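Local coordinates for esterase (PDB 3D7R), which is a putative esterase of the alpha/beta hydrolase fold whose activity and natural substrate are not established, at residues Leu100-Pro111 against Val130-Thr138. Numbering follows the deposited sequence.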
loop_
_atom_site.group_PDB
_atom_site.type_symbol
_atom_site.label_atom_id
_atom_site.label_comp_id
_atom_site.label_asym_id
_atom_site.label_seq_id
_atom_site.Cartn_x
_atom_site.Cartn_y
_atom_site.Cartn_z
ATOM N N LEU A 100 8.214 -6.305 -3.562
ATOM C CA LEU A 100 6.841 -6.567 -3.982
ATOM C C LEU A 100 6.021 -5.362 -3.565
ATOM O O LEU A 100 5.775 -5.158 -2.372
ATOM C CB LEU A 100 6.296 -7.847 -3.311
ATOM C CG LEU A 100 4.855 -8.257 -3.648
ATOM C CD1 LEU A 100 4.602 -8.260 -5.179
ATOM C CD2 LEU A 100 4.517 -9.622 -3.042
ATOM N N TYR A 101 5.588 -4.564 -4.536
ATOM C CA TYR A 101 4.886 -3.320 -4.213
ATOM C C TYR A 101 3.377 -3.443 -4.378
ATOM O O TYR A 101 2.903 -3.699 -5.492
ATOM C CB TYR A 101 5.419 -2.119 -5.037
ATOM C CG TYR A 101 4.945 -0.805 -4.440
ATOM C CD1 TYR A 101 5.766 -0.064 -3.581
ATOM C CD2 TYR A 101 3.657 -0.339 -4.683
ATOM C CE1 TYR A 101 5.313 1.114 -3.003
ATOM C CE2 TYR A 101 3.201 0.829 -4.114
ATOM C CZ TYR A 101 4.028 1.544 -3.271
ATOM O OH TYR A 101 3.557 2.693 -2.704
ATOM N N ILE A 102 2.633 -3.218 -3.287
ATOM C CA ILE A 102 1.161 -3.313 -3.287
ATOM C C ILE A 102 0.568 -1.891 -3.275
ATOM O O ILE A 102 0.596 -1.204 -2.250
ATOM C CB ILE A 102 0.631 -4.141 -2.073
ATOM C CG1 ILE A 102 1.397 -5.484 -1.900
ATOM C CG2 ILE A 102 -0.881 -4.357 -2.194
ATOM C CD1 ILE A 102 1.432 -6.414 -3.155
ATOM N N HIS A 103 0.046 -1.454 -4.421
ATOM C CA HIS A 103 -0.317 -0.064 -4.609
ATOM C C HIS A 103 -1.622 0.316 -3.888
ATOM O O HIS A 103 -2.514 -0.523 -3.709
ATOM C CB HIS A 103 -0.406 0.258 -6.100
ATOM C CG HIS A 103 -1.606 -0.336 -6.774
ATOM N ND1 HIS A 103 -2.843 0.269 -6.751
ATOM C CD2 HIS A 103 -1.753 -1.463 -7.508
ATOM C CE1 HIS A 103 -3.702 -0.456 -7.446
ATOM N NE2 HIS A 103 -3.065 -1.511 -7.919
ATOM N N GLY A 104 -1.722 1.572 -3.453
ATOM C CA GLY A 104 -2.968 2.066 -2.831
ATOM C C GLY A 104 -4.104 2.305 -3.828
ATOM O O GLY A 104 -3.925 2.193 -5.052
ATOM N N GLY A 105 -5.289 2.610 -3.309
ATOM C CA GLY A 105 -6.436 2.894 -4.190
ATOM C C GLY A 105 -7.704 2.244 -3.684
ATOM O O GLY A 105 -8.676 2.096 -4.431
ATOM N N PHE A 106 -7.670 1.833 -2.419
ATOM C CA PHE A 106 -8.836 1.297 -1.691
ATOM C C PHE A 106 -9.398 -0.011 -2.244
ATOM O O PHE A 106 -10.534 -0.365 -1.943
ATOM C CB PHE A 106 -9.929 2.374 -1.531
ATOM C CG PHE A 106 -9.374 3.738 -1.203
ATOM C CD1 PHE A 106 -8.964 4.046 0.094
ATOM C CD2 PHE A 106 -9.215 4.691 -2.208
ATOM C CE1 PHE A 106 -8.411 5.303 0.383
ATOM C CE2 PHE A 106 -8.666 5.960 -1.930
ATOM C CZ PHE A 106 -8.268 6.267 -0.631
ATOM N N ASN A 107 -8.582 -0.733 -3.019
ATOM C CA ASN A 107 -8.966 -1.992 -3.689
ATOM C C ASN A 107 -10.029 -1.773 -4.757
ATOM O O ASN A 107 -10.731 -2.720 -5.143
ATOM C CB ASN A 107 -9.402 -3.089 -2.693
ATOM C CG ASN A 107 -8.339 -3.358 -1.618
ATOM O OD1 ASN A 107 -7.199 -3.669 -1.938
ATOM N ND2 ASN A 107 -8.712 -3.204 -0.349
ATOM N N ALA A 108 -10.117 -0.536 -5.245
ATOM C CA ALA A 108 -11.099 -0.130 -6.257
ATOM C C ALA A 108 -10.448 0.628 -7.413
ATOM O O ALA A 108 -10.911 0.546 -8.566
ATOM C CB ALA A 108 -12.189 0.749 -5.618
ATOM N N LEU A 109 -9.414 1.407 -7.082
ATOM C CA LEU A 109 -8.637 2.178 -8.055
ATOM C C LEU A 109 -7.396 1.424 -8.516
ATOM O O LEU A 109 -6.795 0.680 -7.755
ATOM C CB LEU A 109 -8.176 3.505 -7.435
ATOM C CG LEU A 109 -9.272 4.471 -6.988
ATOM C CD1 LEU A 109 -8.633 5.673 -6.289
ATOM C CD2 LEU A 109 -10.121 4.909 -8.192
ATOM N N GLN A 110 -7.009 1.646 -9.761
ATOM C CA GLN A 110 -5.763 1.123 -10.290
ATOM C C GLN A 110 -4.638 2.093 -9.906
ATOM O O GLN A 110 -4.914 3.153 -9.283
ATOM C CB GLN A 110 -5.870 0.957 -11.817
ATOM C CG GLN A 110 -6.925 -0.043 -12.281
ATOM C CD GLN A 110 -6.601 -1.511 -11.959
ATOM O OE1 GLN A 110 -6.021 -1.836 -10.921
ATOM N NE2 GLN A 110 -7.035 -2.408 -12.842
ATOM N N PRO A 111 -3.364 1.742 -10.221
ATOM C CA PRO A 111 -2.305 2.685 -9.877
ATOM C C PRO A 111 -2.455 4.064 -10.517
ATOM O O PRO A 111 -2.841 4.193 -11.682
ATOM C CB PRO A 111 -1.030 2.001 -10.389
ATOM C CG PRO A 111 -1.370 0.548 -10.392
ATOM C CD PRO A 111 -2.814 0.514 -10.822
ATOM N N VAL A 130 11.562 -3.492 -8.551
ATOM C CA VAL A 130 10.236 -3.236 -7.970
ATOM C C VAL A 130 9.182 -3.961 -8.798
ATOM O O VAL A 130 9.135 -3.810 -10.031
ATOM C CB VAL A 130 9.933 -1.738 -7.892
ATOM C CG1 VAL A 130 8.455 -1.481 -7.444
ATOM C CG2 VAL A 130 10.919 -1.058 -6.940
ATOM N N VAL A 131 8.358 -4.752 -8.122
ATOM C CA VAL A 131 7.360 -5.588 -8.802
ATOM C C VAL A 131 5.957 -5.080 -8.458
ATOM O O VAL A 131 5.557 -5.037 -7.279
ATOM C CB VAL A 131 7.518 -7.086 -8.429
ATOM C CG1 VAL A 131 6.493 -7.952 -9.186
ATOM C CG2 VAL A 131 8.962 -7.581 -8.736
ATOM N N LEU A 132 5.234 -4.696 -9.505
ATOM C CA LEU A 132 3.912 -4.072 -9.395
ATOM C C LEU A 132 2.830 -4.979 -10.001
ATOM O O LEU A 132 2.548 -4.890 -11.190
ATOM C CB LEU A 132 3.921 -2.703 -10.108
ATOM C CG LEU A 132 2.614 -1.884 -10.187
ATOM C CD1 LEU A 132 2.087 -1.545 -8.793
ATOM C CD2 LEU A 132 2.781 -0.624 -11.057
ATOM N N PRO A 133 2.226 -5.866 -9.178
ATOM C CA PRO A 133 1.046 -6.644 -9.611
ATOM C C PRO A 133 -0.251 -5.820 -9.669
ATOM O O PRO A 133 -0.568 -5.084 -8.732
ATOM C CB PRO A 133 0.939 -7.727 -8.549
ATOM C CG PRO A 133 1.518 -7.078 -7.283
ATOM C CD PRO A 133 2.640 -6.185 -7.801
ATOM N N ILE A 134 -0.984 -5.922 -10.780
ATOM C CA ILE A 134 -2.288 -5.269 -10.879
ATOM C C ILE A 134 -3.322 -6.288 -10.356
ATOM O O ILE A 134 -3.934 -7.012 -11.128
ATOM C CB ILE A 134 -2.585 -4.790 -12.326
ATOM C CG1 ILE A 134 -1.417 -3.958 -12.889
ATOM C CG2 ILE A 134 -3.893 -4.000 -12.392
ATOM C CD1 ILE A 134 -0.950 -2.759 -12.002
ATOM N N TYR A 135 -3.442 -6.359 -9.026
ATOM C CA TYR A 135 -4.208 -7.400 -8.323
ATOM C C TYR A 135 -5.705 -7.140 -8.488
ATOM O O TYR A 135 -6.106 -6.003 -8.767
ATOM C CB TYR A 135 -3.802 -7.432 -6.834
ATOM C CG TYR A 135 -3.906 -6.073 -6.156
ATOM C CD1 TYR A 135 -5.145 -5.582 -5.712
ATOM C CD2 TYR A 135 -2.774 -5.267 -5.973
ATOM C CE1 TYR A 135 -5.244 -4.344 -5.112
ATOM C CE2 TYR A 135 -2.870 -4.007 -5.371
ATOM C CZ TYR A 135 -4.113 -3.555 -4.957
ATOM O OH TYR A 135 -4.243 -2.321 -4.349
ATOM N N PRO A 136 -6.541 -8.195 -8.384
ATOM C CA PRO A 136 -7.992 -8.022 -8.563
ATOM C C PRO A 136 -8.599 -6.923 -7.687
ATOM O O PRO A 136 -8.271 -6.793 -6.494
ATOM C CB PRO A 136 -8.558 -9.388 -8.153
ATOM C CG PRO A 136 -7.458 -10.364 -8.545
ATOM C CD PRO A 136 -6.184 -9.614 -8.162
ATOM N N LYS A 137 -9.486 -6.145 -8.301
ATOM C CA LYS A 137 -10.121 -5.006 -7.667
ATOM C C LYS A 137 -11.610 -5.184 -7.525
ATOM O O LYS A 137 -12.276 -5.833 -8.365
ATOM C CB LYS A 137 -9.900 -3.730 -8.497
ATOM C CG LYS A 137 -8.456 -3.355 -8.792
ATOM C CD LYS A 137 -7.635 -3.271 -7.518
ATOM C CE LYS A 137 -6.293 -2.559 -7.752
ATOM N NZ LYS A 137 -5.355 -3.346 -8.700
ATOM N N THR A 138 -12.141 -4.562 -6.475
ATOM C CA THR A 138 -13.571 -4.391 -6.333
ATOM C C THR A 138 -14.027 -3.256 -7.284
ATOM O O THR A 138 -13.216 -2.402 -7.660
ATOM C CB THR A 138 -13.960 -4.190 -4.821
ATOM O OG1 THR A 138 -15.078 -5.025 -4.474
ATOM C CG2 THR A 138 -14.222 -2.716 -4.423
HETATM O O HOH W 1 0.422 -3.739 -6.487
HETATM O O HOH W 2 -6.558 -0.421 -4.980
HETATM O O HOH W 3 -5.286 -1.871 -1.679
HETATM O O HOH W 4 -7.196 -5.559 -11.742
#
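L100 pairs with V131 where strands 100-102 and 130-133 run parallel, their axes 4.8 Å apart and 41° askew, and Y101 N donates to V131 O (2.8 Å). Past Y101 the strands part. Water 1 fills the gap, bonding Y101 O, H103 N and P133 O. The P133 ring lies against L100 CD1 and I102 CD1.

The loops after the strands meet again around H103 and Y135. Their rings form an offset stack, with planes at 24° and centroids 4.7 Å apart. Y135 chi1 is 53°, which sets CG between its backbone N and carbonyl carbon and carries the ring back to H103. Its OH lies over one H103 face and donates to H103 O (2.6 Å). P111 CG covers the opposite face. Waters 2 and 3 also donate to this hydroxyl.

K137 bends at chi2 and chi4 and brings NZ over the Y135 ring. There NZ donates to H103 NE2 (3.0 Å), Q110 OE1 (2.8 Å) and Y135 O (2.8 Å). Three acceptors thus grip the buried ammonium, and H103 ND1 donates to G104 O, so both ring nitrogens are bonded. Further on, T138 N donates to N107 O (2.7 Å).

The HGG sequence at H103-G105 resembles the oxyanion-hole motif of hormone-sensitive-lipase-type esterases. G104 N bonds D171 OD1, and S173 OG makes weak hydrogen bonds to the G105 and F106 amides. The contact closes a beta-alpha-beta crossover through helix 113-126, which packs on Y101 and V130. Helix 46-61 touches A108 and K137, helix 143-161 touches L100 and Y135, and strand 166-171 flanks strand 98-102.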